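Local atomic coordinates of Glyoxalase/bleomycin resistance protein/dioxygenase (Vibrio splendidus, PDB entry 2RK9), a protein that belongs to the glyoxalase/bleomycin resistance protein/dioxygenase superfamily, its exact reaction unestablished, and probably binds a small ligand in a cleft of its curved beta sheet. Residues B[22-27]-B[41-46]; B[119-122]-B[128-131]; B[31-34]-B[39-42]. The protein carries 1 engineered substitution. All blocks are in the same frame, centred on the assembly; numbering follows the deposited sequence.

Interaction 1: residues B[22-27]-B[41-46]; sequences FFVDVL and VYLTLD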
loop_
_atom_site.group_PDB
_atom_site.type_symbol
_atom_site.label_atom_id
_atom_site.label_comp_id
_atom_site.label_asym_id
_atom_site.label_seq_id
_atom_site.Cartn_x
_atom_site.Cartn_y
_atom_site.Cartn_z
ATOM N N PHE B 22 -15.901 -8.730 -3.127
ATOM C CA PHE B 22 -15.028 -8.667 -4.289
ATOM C C PHE B 22 -13.702 -9.341 -3.976
ATOM O O PHE B 22 -13.225 -10.184 -4.728
ATOM C CB PHE B 22 -14.755 -7.221 -4.689
ATOM C CG PHE B 22 -13.940 -7.099 -5.935
ATOM C CD1 PHE B 22 -14.540 -7.233 -7.183
ATOM C CD2 PHE B 22 -12.569 -6.874 -5.866
ATOM C CE1 PHE B 22 -13.785 -7.145 -8.345
ATOM C CE2 PHE B 22 -11.809 -6.787 -7.024
ATOM C CZ PHE B 22 -12.417 -6.920 -8.264
ATOM N N PHE B 23 -13.099 -8.955 -2.856
ATOM C CA PHE B 23 -11.825 -9.535 -2.463
ATOM C C PHE B 23 -11.920 -11.030 -2.192
ATOM O O PHE B 23 -11.048 -11.791 -2.602
ATOM C CB PHE B 23 -11.269 -8.822 -1.231
ATOM C CG PHE B 23 -10.534 -7.561 -1.553
ATOM C CD1 PHE B 23 -11.219 -6.421 -1.954
ATOM C CD2 PHE B 23 -9.148 -7.532 -1.511
ATOM C CE1 PHE B 23 -10.534 -5.267 -2.311
ATOM C CE2 PHE B 23 -8.449 -6.383 -1.866
ATOM C CZ PHE B 23 -9.145 -5.248 -2.268
ATOM N N VAL B 24 -12.973 -11.448 -1.499
ATOM C CA VAL B 24 -13.137 -12.865 -1.191
ATOM C C VAL B 24 -13.571 -13.679 -2.412
ATOM O O VAL B 24 -12.894 -14.625 -2.806
ATOM C CB VAL B 24 -14.176 -13.087 -0.049
ATOM C CG1 VAL B 24 -14.454 -14.570 0.127
ATOM C CG2 VAL B 24 -13.656 -12.507 1.251
ATOM N N ASP B 25 -14.692 -13.305 -3.023
ATOM C CA ASP B 25 -15.201 -14.055 -4.165
ATOM C C ASP B 25 -14.374 -13.953 -5.449
ATOM O O ASP B 25 -13.998 -14.969 -6.036
ATOM C CB ASP B 25 -16.656 -13.653 -4.457
ATOM C CG ASP B 25 -17.574 -13.825 -3.249
ATOM O OD1 ASP B 25 -17.306 -14.708 -2.405
ATOM O OD2 ASP B 25 -18.578 -13.077 -3.157
ATOM N N VAL B 26 -14.089 -12.733 -5.886
ATOM C CA VAL B 26 -13.330 -12.532 -7.115
ATOM C C VAL B 26 -11.827 -12.786 -6.992
ATOM O O VAL B 26 -11.233 -13.435 -7.856
ATOM C CB VAL B 26 -13.532 -11.094 -7.660
ATOM C CG1 VAL B 26 -12.735 -10.907 -8.945
ATOM C CG2 VAL B 26 -15.021 -10.832 -7.915
ATOM N N LEU B 27 -11.211 -12.283 -5.925
ATOM C CA LEU B 27 -9.767 -12.435 -5.756
ATOM C C LEU B 27 -9.307 -13.606 -4.894
ATOM O O LEU B 27 -8.128 -13.957 -4.893
ATOM C CB LEU B 27 -9.176 -11.126 -5.222
ATOM C CG LEU B 27 -9.420 -9.886 -6.092
ATOM C CD1 LEU B 27 -8.736 -8.676 -5.471
ATOM C CD2 LEU B 27 -8.879 -10.129 -7.497
ATOM N N VAL B 41 -12.529 -4.914 8.230
ATOM C CA VAL B 41 -12.242 -6.284 7.828
ATOM C C VAL B 41 -10.745 -6.429 7.558
ATOM O O VAL B 41 -10.135 -5.577 6.916
ATOM C CB VAL B 41 -13.009 -6.658 6.540
ATOM C CG1 VAL B 41 -12.895 -8.160 6.283
ATOM C CG2 VAL B 41 -14.465 -6.232 6.660
ATOM N N TYR B 42 -10.154 -7.503 8.070
ATOM C CA TYR B 42 -8.733 -7.751 7.860
ATOM C C TYR B 42 -8.609 -8.984 6.974
ATOM O O TYR B 42 -9.019 -10.076 7.364
ATOM C CB TYR B 42 -8.030 -8.004 9.192
ATOM C CG TYR B 42 -6.526 -7.927 9.088
ATOM C CD1 TYR B 42 -5.845 -6.774 9.451
ATOM C CD2 TYR B 42 -5.788 -9.005 8.606
ATOM C CE1 TYR B 42 -4.462 -6.690 9.342
ATOM C CE2 TYR B 42 -4.399 -8.932 8.489
ATOM C CZ TYR B 42 -3.746 -7.767 8.862
ATOM O OH TYR B 42 -2.383 -7.671 8.746
ATOM N N LEU B 43 -8.060 -8.813 5.773
ATOM C CA LEU B 43 -7.923 -9.947 4.865
ATOM C C LEU B 43 -6.481 -10.288 4.513
ATOM O O LEU B 43 -5.552 -9.530 4.795
ATOM C CB LEU B 43 -8.713 -9.698 3.578
ATOM C CG LEU B 43 -10.190 -9.342 3.775
ATOM C CD1 LEU B 43 -10.323 -7.843 3.940
ATOM C CD2 LEU B 43 -11.005 -9.810 2.577
ATOM N N THR B 44 -6.307 -11.449 3.899
ATOM C CA THR B 44 -4.987 -11.905 3.496
ATOM C C THR B 44 -5.121 -12.817 2.288
ATOM O O THR B 44 -6.147 -13.472 2.093
ATOM C CB THR B 44 -4.285 -12.685 4.637
ATOM O OG1 THR B 44 -2.932 -12.991 4.264
ATOM C CG2 THR B 44 -5.023 -13.974 4.922
ATOM N N LEU B 45 -4.080 -12.822 1.468
ATOM C CA LEU B 45 -4.016 -13.672 0.292
ATOM C C LEU B 45 -2.644 -14.312 0.409
ATOM O O LEU B 45 -1.634 -13.698 0.076
ATOM C CB LEU B 45 -4.105 -12.859 -1.004
ATOM C CG LEU B 45 -4.190 -13.697 -2.292
ATOM C CD1 LEU B 45 -5.598 -14.253 -2.439
ATOM C CD2 LEU B 45 -3.888 -12.854 -3.507
ATOM N N ASP B 46 -2.619 -15.535 0.930
ATOM C CA ASP B 46 -1.378 -16.268 1.116
ATOM C C ASP B 46 -0.304 -15.523 1.909
ATOM O O ASP B 46 0.878 -15.573 1.577
ATOM C CB ASP B 46 -0.819 -16.701 -0.239
ATOM C CG ASP B 46 -1.756 -17.637 -0.972
ATOM O OD1 ASP B 46 -2.261 -18.583 -0.336
ATOM O OD2 ASP B 46 -1.991 -17.431 -2.176
#
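Leu43 of strand 41-45 sets one methyl, CD2, against two successive residues of the helix, Phe23 and Val24. Leu43 CD2 lies 3.9 Å from Phe23 CB, at the root of that side chain rather than on its ring. The same methyl meets Val24 CG2 at 4.0 Å, the two side chains crossing at about a right angle. Val24 offers this branch because CG2 stands beside its backbone N, while CG1 is anti to that N (chi1 173°). The Phe23 ring is turned elsewhere: Leu27 CD1 sits 4.1 Å above one of its faces, toward the rim, and Phe29 meets it edge-to-face. Helix 16-26 here covers the sheet at strand 40-45, in a fold whose superfamily is built from beta-alpha-beta-beta-beta modules. Leu43 points to the helix and also packs on Leu52 of the neighbouring strand 48-53.

A different kind of contact joins the ends of the two segments. Leu45 CD1 approaches the backbone Leu27 O at 3.5 Å, methyl against carbonyl, with no hydrogen bond between the segments. Leu45 also packs on Trp79 of the second subunit.

Within 22-27 the backbone makes a wider pi-type turn: Leu27 N bonds to Phe22 O at 3.1 Å, while Val26 N makes a weak bond to the same oxygen. Close by, the carbonyl Asp25 O accepts a hydrogen bond from Arg90 NH2 of the second subunit.

Interaction 2: residues B[119-122]-B[128-131]; sequences QFMV and YLFR. Engineered in segment 119-122: Met121 (natural residue Ile).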
loop_
_atom_site.group_PDB
_atom_site.type_symbol
_atom_site.label_atom_id
_atom_site.label_comp_id
_atom_site.label_asym_id
_atom_site.label_seq_id
_atom_site.Cartn_x
_atom_site.Cartn_y
_atom_site.Cartn_z
ATOM N N GLN B 119 2.264 4.667 17.395
ATOM C CA GLN B 119 2.065 5.066 16.008
ATOM C C GLN B 119 1.870 6.555 15.859
ATOM O O GLN B 119 1.483 7.248 16.799
ATOM C CB GLN B 119 0.836 4.380 15.396
ATOM C CG GLN B 119 -0.504 4.811 15.999
ATOM C CD GLN B 119 -1.694 4.017 15.441
ATOM O OE1 GLN B 119 -1.778 2.797 15.599
ATOM N NE2 GLN B 119 -2.612 4.714 14.784
ATOM N N PHE B 120 2.149 7.029 14.653
ATOM C CA PHE B 120 1.934 8.416 14.296
ATOM C C PHE B 120 1.679 8.406 12.798
ATOM O O PHE B 120 2.016 7.442 12.116
ATOM C CB PHE B 120 3.126 9.311 14.684
ATOM C CG PHE B 120 4.306 9.241 13.759
ATOM C CD1 PHE B 120 4.408 10.107 12.675
ATOM C CD2 PHE B 120 5.356 8.367 14.018
ATOM C CE1 PHE B 120 5.544 10.109 11.861
ATOM C CE2 PHE B 120 6.494 8.359 13.215
ATOM C CZ PHE B 120 6.588 9.234 12.136
HETATM N N MSE B 121 1.033 9.446 12.296
HETATM C CA MSE B 121 0.754 9.502 10.871
HETATM C C MSE B 121 1.378 10.719 10.236
HETATM O O MSE B 121 1.443 11.786 10.842
HETATM C CB MSE B 121 -0.750 9.526 10.609
HETATM C CG MSE B 121 -1.456 8.212 10.891
HETATM SE SE MSE B 121 -3.348 8.344 10.605
HETATM C CE MSE B 121 -3.335 8.448 8.678
ATOM N N VAL B 122 1.834 10.552 9.004
ATOM C CA VAL B 122 2.444 11.653 8.281
ATOM C C VAL B 122 1.936 11.673 6.855
ATOM O O VAL B 122 1.593 10.640 6.295
ATOM C CB VAL B 122 3.990 11.536 8.260
ATOM C CG1 VAL B 122 4.422 10.334 7.447
ATOM C CG2 VAL B 122 4.601 12.804 7.698
ATOM N N TYR B 128 0.005 11.372 0.168
ATOM C CA TYR B 128 -0.130 10.021 0.725
ATOM C C TYR B 128 -0.024 9.985 2.247
ATOM O O TYR B 128 0.817 10.655 2.842
ATOM C CB TYR B 128 0.931 9.093 0.131
ATOM C CG TYR B 128 0.857 8.980 -1.368
ATOM C CD1 TYR B 128 -0.228 8.357 -1.991
ATOM C CD2 TYR B 128 1.870 9.500 -2.174
ATOM C CE1 TYR B 128 -0.298 8.258 -3.368
ATOM C CE2 TYR B 128 1.804 9.399 -3.557
ATOM C CZ TYR B 128 0.720 8.779 -4.143
ATOM O OH TYR B 128 0.644 8.682 -5.507
ATOM N N LEU B 129 -0.883 9.190 2.878
ATOM C CA LEU B 129 -0.865 9.082 4.327
ATOM C C LEU B 129 -0.229 7.781 4.786
ATOM O O LEU B 129 -0.633 6.700 4.357
ATOM C CB LEU B 129 -2.284 9.173 4.880
ATOM C CG LEU B 129 -2.959 10.535 4.744
ATOM C CD1 LEU B 129 -4.393 10.423 5.236
ATOM C CD2 LEU B 129 -2.189 11.576 5.558
ATOM N N PHE B 130 0.775 7.907 5.653
ATOM C CA PHE B 130 1.489 6.766 6.212
ATOM C C PHE B 130 1.261 6.726 7.716
ATOM O O PHE B 130 1.418 7.738 8.404
ATOM C CB PHE B 130 2.996 6.893 5.957
ATOM C CG PHE B 130 3.430 6.482 4.574
ATOM C CD1 PHE B 130 4.187 5.330 4.389
ATOM C CD2 PHE B 130 3.106 7.254 3.468
ATOM C CE1 PHE B 130 4.616 4.952 3.115
ATOM C CE2 PHE B 130 3.524 6.888 2.198
ATOM C CZ PHE B 130 4.284 5.734 2.017
ATOM N N ARG B 131 0.883 5.561 8.225
ATOM C CA ARG B 131 0.690 5.397 9.657
ATOM C C ARG B 131 1.809 4.468 10.104
ATOM O O ARG B 131 1.720 3.252 9.936
ATOM C CB ARG B 131 -0.662 4.752 9.966
ATOM C CG ARG B 131 -0.946 4.625 11.456
ATOM C CD ARG B 131 -1.812 3.415 11.749
ATOM N NE ARG B 131 -3.079 3.405 11.013
ATOM C CZ ARG B 131 -4.196 3.987 11.438
ATOM N NH1 ARG B 131 -4.211 4.635 12.595
ATOM N NH2 ARG B 131 -5.310 3.898 10.719
#
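The guanidinium of Arg131 has the selenium of Met121 over one face, 4.3 Å above the plane and toward the rim, and Gln119 NE2 at its edge, in plane. Gln119 NE2 stands 2.7 Å from Arg131 NH1; as modelled these are two donors, not a hydrogen bond, and the closeness is doubtful. The amide is turned 66° from the guanidinium. The polar partner of Arg131 NH2 is Glu10 of strand 7-12, by a salt bridge. The strands form an antiparallel hairpin within the second beta-alpha-beta-beta-beta half of the fold. Met121 (engineered, Ile in nature) and Arg131, a non-hydrogen-bonded pair, share the face turned away from helix 84-94, the side where relatives carry their active-site cleft. Phe120 points to the other face and packs on that helix. CG of Arg131, anti to the backbone N (chi1 -177°), lies 3.7 Å from Met121 CG; bends at chi2 and chi3 carry the guanidinium toward Gln119. Val122 and Phe130 are the hydrogen-bonded pair: Val122 N to Phe130 O and Phe130 N to Val122 O, each 2.9 Å. Tyr128 OH bonds to Tyr12 O of the second subunit. On the helix side, Val122 CG1 rests on Phe130 CB at 4.0 Å.

Interaction 3: residues B[31-34]-B[39-42]; sequences VKYE and EFVY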
loop_
_atom_site.group_PDB
_atom_site.type_symbol
_atom_site.label_atom_id
_atom_site.label_comp_id
_atom_site.label_asym_id
_atom_site.label_seq_id
_atom_site.Cartn_x
_atom_site.Cartn_y
_atom_site.Cartn_z
ATOM N N VAL B 31 -10.852 -13.809 4.969
ATOM C CA VAL B 31 -11.052 -12.869 6.063
ATOM C C VAL B 31 -10.321 -13.492 7.251
ATOM O O VAL B 31 -10.598 -14.633 7.605
ATOM C CB VAL B 31 -12.547 -12.719 6.438
ATOM C CG1 VAL B 31 -12.709 -11.690 7.538
ATOM C CG2 VAL B 31 -13.347 -12.314 5.228
ATOM N N LYS B 32 -9.376 -12.763 7.836
ATOM C CA LYS B 32 -8.653 -13.273 8.990
ATOM C C LYS B 32 -9.460 -12.912 10.236
ATOM O O LYS B 32 -9.628 -13.730 11.138
ATOM C CB LYS B 32 -7.248 -12.673 9.068
ATOM C CG LYS B 32 -6.520 -13.058 10.335
ATOM C CD LYS B 32 -5.066 -12.641 10.320
ATOM C CE LYS B 32 -4.164 -13.788 9.899
ATOM N NZ LYS B 32 -2.748 -13.340 9.810
ATOM N N TYR B 33 -9.968 -11.686 10.279
ATOM C CA TYR B 33 -10.801 -11.256 11.398
ATOM C C TYR B 33 -11.508 -9.959 11.046
ATOM O O TYR B 33 -11.161 -9.307 10.057
ATOM C CB TYR B 33 -9.979 -11.120 12.696
ATOM C CG TYR B 33 -8.893 -10.067 12.695
ATOM C CD1 TYR B 33 -9.137 -8.783 13.184
ATOM C CD2 TYR B 33 -7.605 -10.359 12.233
ATOM C CE1 TYR B 33 -8.128 -7.817 13.219
ATOM C CE2 TYR B 33 -6.596 -9.396 12.263
ATOM C CZ TYR B 33 -6.866 -8.131 12.758
ATOM O OH TYR B 33 -5.875 -7.176 12.793
ATOM N N GLU B 34 -12.514 -9.596 11.842
ATOM C CA GLU B 34 -13.283 -8.378 11.589
ATOM C C GLU B 34 -13.649 -7.632 12.865
ATOM O O GLU B 34 -13.390 -8.082 13.985
ATOM C CB GLU B 34 -14.617 -8.691 10.895
ATOM C CG GLU B 34 -14.647 -9.760 9.830
ATOM C CD GLU B 34 -16.086 -10.089 9.433
ATOM O OE1 GLU B 34 -16.323 -11.174 8.873
ATOM O OE2 GLU B 34 -16.984 -9.254 9.681
ATOM N N GLU B 39 -17.232 -1.658 10.678
ATOM C CA GLU B 39 -17.140 -1.905 9.241
ATOM C C GLU B 39 -15.683 -2.146 8.865
ATOM O O GLU B 39 -15.216 -1.710 7.812
ATOM C CB GLU B 39 -17.697 -0.716 8.451
ATOM C CG GLU B 39 -19.212 -0.557 8.543
ATOM C CD GLU B 39 -19.715 0.641 7.763
ATOM O OE1 GLU B 39 -19.481 0.695 6.537
ATOM O OE2 GLU B 39 -20.342 1.541 8.378
ATOM N N PHE B 40 -14.974 -2.850 9.742
ATOM C CA PHE B 40 -13.565 -3.156 9.537
ATOM C C PHE B 40 -13.366 -4.637 9.224
ATOM O O PHE B 40 -13.955 -5.504 9.871
ATOM C CB PHE B 40 -12.778 -2.799 10.794
ATOM C CG PHE B 40 -11.323 -3.173 10.737
ATOM C CD1 PHE B 40 -10.401 -2.341 10.116
ATOM C CD2 PHE B 40 -10.875 -4.358 11.313
ATOM C CE1 PHE B 40 -9.055 -2.681 10.077
ATOM C CE2 PHE B 40 -9.529 -4.707 11.278
ATOM C CZ PHE B 40 -8.618 -3.868 10.658
ATOM N N VAL B 41 -12.529 -4.914 8.230
ATOM C CA VAL B 41 -12.242 -6.284 7.828
ATOM C C VAL B 41 -10.745 -6.429 7.558
ATOM O O VAL B 41 -10.135 -5.577 6.916
ATOM C CB VAL B 41 -13.009 -6.658 6.540
ATOM C CG1 VAL B 41 -12.895 -8.160 6.283
ATOM C CG2 VAL B 41 -14.465 -6.232 6.660
ATOM N N TYR B 42 -10.154 -7.503 8.070
ATOM C CA TYR B 42 -8.733 -7.751 7.860
ATOM C C TYR B 42 -8.609 -8.984 6.974
ATOM O O TYR B 42 -9.019 -10.076 7.364
ATOM C CB TYR B 42 -8.030 -8.004 9.192
ATOM C CG TYR B 42 -6.526 -7.927 9.088
ATOM C CD1 TYR B 42 -5.845 -6.774 9.451
ATOM C CD2 TYR B 42 -5.788 -9.005 8.606
ATOM C CE1 TYR B 42 -4.462 -6.690 9.342
ATOM C CE2 TYR B 42 -4.399 -8.932 8.489
ATOM C CZ TYR B 42 -3.746 -7.767 8.862
ATOM O OH TYR B 42 -2.383 -7.671 8.746
HETATM O O HOH W 1 -16.630 -6.371 9.445
#
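Strands 31-34 and 40-42 run antiparallel at 149°, and a classic beta bulge sets Lys32 and Tyr33 together opposite Tyr42. Tyr42 O takes Lys32 N at 2.8 Å and, weakly, Tyr33 N as well, while Tyr42 N returns a bond of 2.9 Å to Tyr33 O.

Among the side chains the two tyrosines dominate. Their rings are nearly parallel, planes 10° apart, but displaced enough that little of one covers the other. What lies over the centre of the Tyr33 ring is instead Tyr42 CB, a CH-pi contact 3.7 Å from the centroid. Tyr33 gets there because its CG stands between the backbone N and the carbonyl carbon (chi1 64°), which lays the ring back across the neighbouring strand. Tyr33 CE2 in turn lies over a face of the Tyr42 ring, 3.5 Å from Tyr42 CG. Lys32 follows Tyr42 alongside, pointing the same way, its CB and CD methylenes near the ring; Tyr42 OH is hydrogen-bonded to Asp49. Tyr33 CE1 also meets Phe40 CE2 at 3.9 Å, at the edge of the Phe40 ring, and Arg35 makes a cation-pi contact with that same ring.

On the other face, toward helix 16-26, the chemistry changes. Val31 CG1 and Val41 CG1 touch at 3.8 Å, the side chains crossing at about a right angle, and Gln20 of the helix packs on both. Glu34 lays its CB against Phe40 O, and a water donates to Glu34 OE2 and Phe40 O, tying carboxylate to backbone.

The whole is a bulged beta hairpin, with a G1 bulge at Glu39 and Phe40, forming the outer edge of the first beta-alpha-beta-beta-beta module of the fold.

Interactions 1 and 3 share strand 40-45 and lie on the same side of the chain's centre, touching through Val24 and Val31; interaction 2 lies in the other half, its centre 24 Å from that of interaction 1 and 21 Å from that of interaction 3. All three reach one sheet. Interactions 1 and 2 are buried and both abut the second subunit, but the first is helix-on-sheet packing by aliphatic carbons, the second a hydrogen-bonded strand pair carrying a charged group. Interaction 3, also a hairpin, is partly exposed at the sheet's outer strand: tyrosine rings, a lysine chain and a bridging water replace the salt-bridged arginine, and no other subunit touches it.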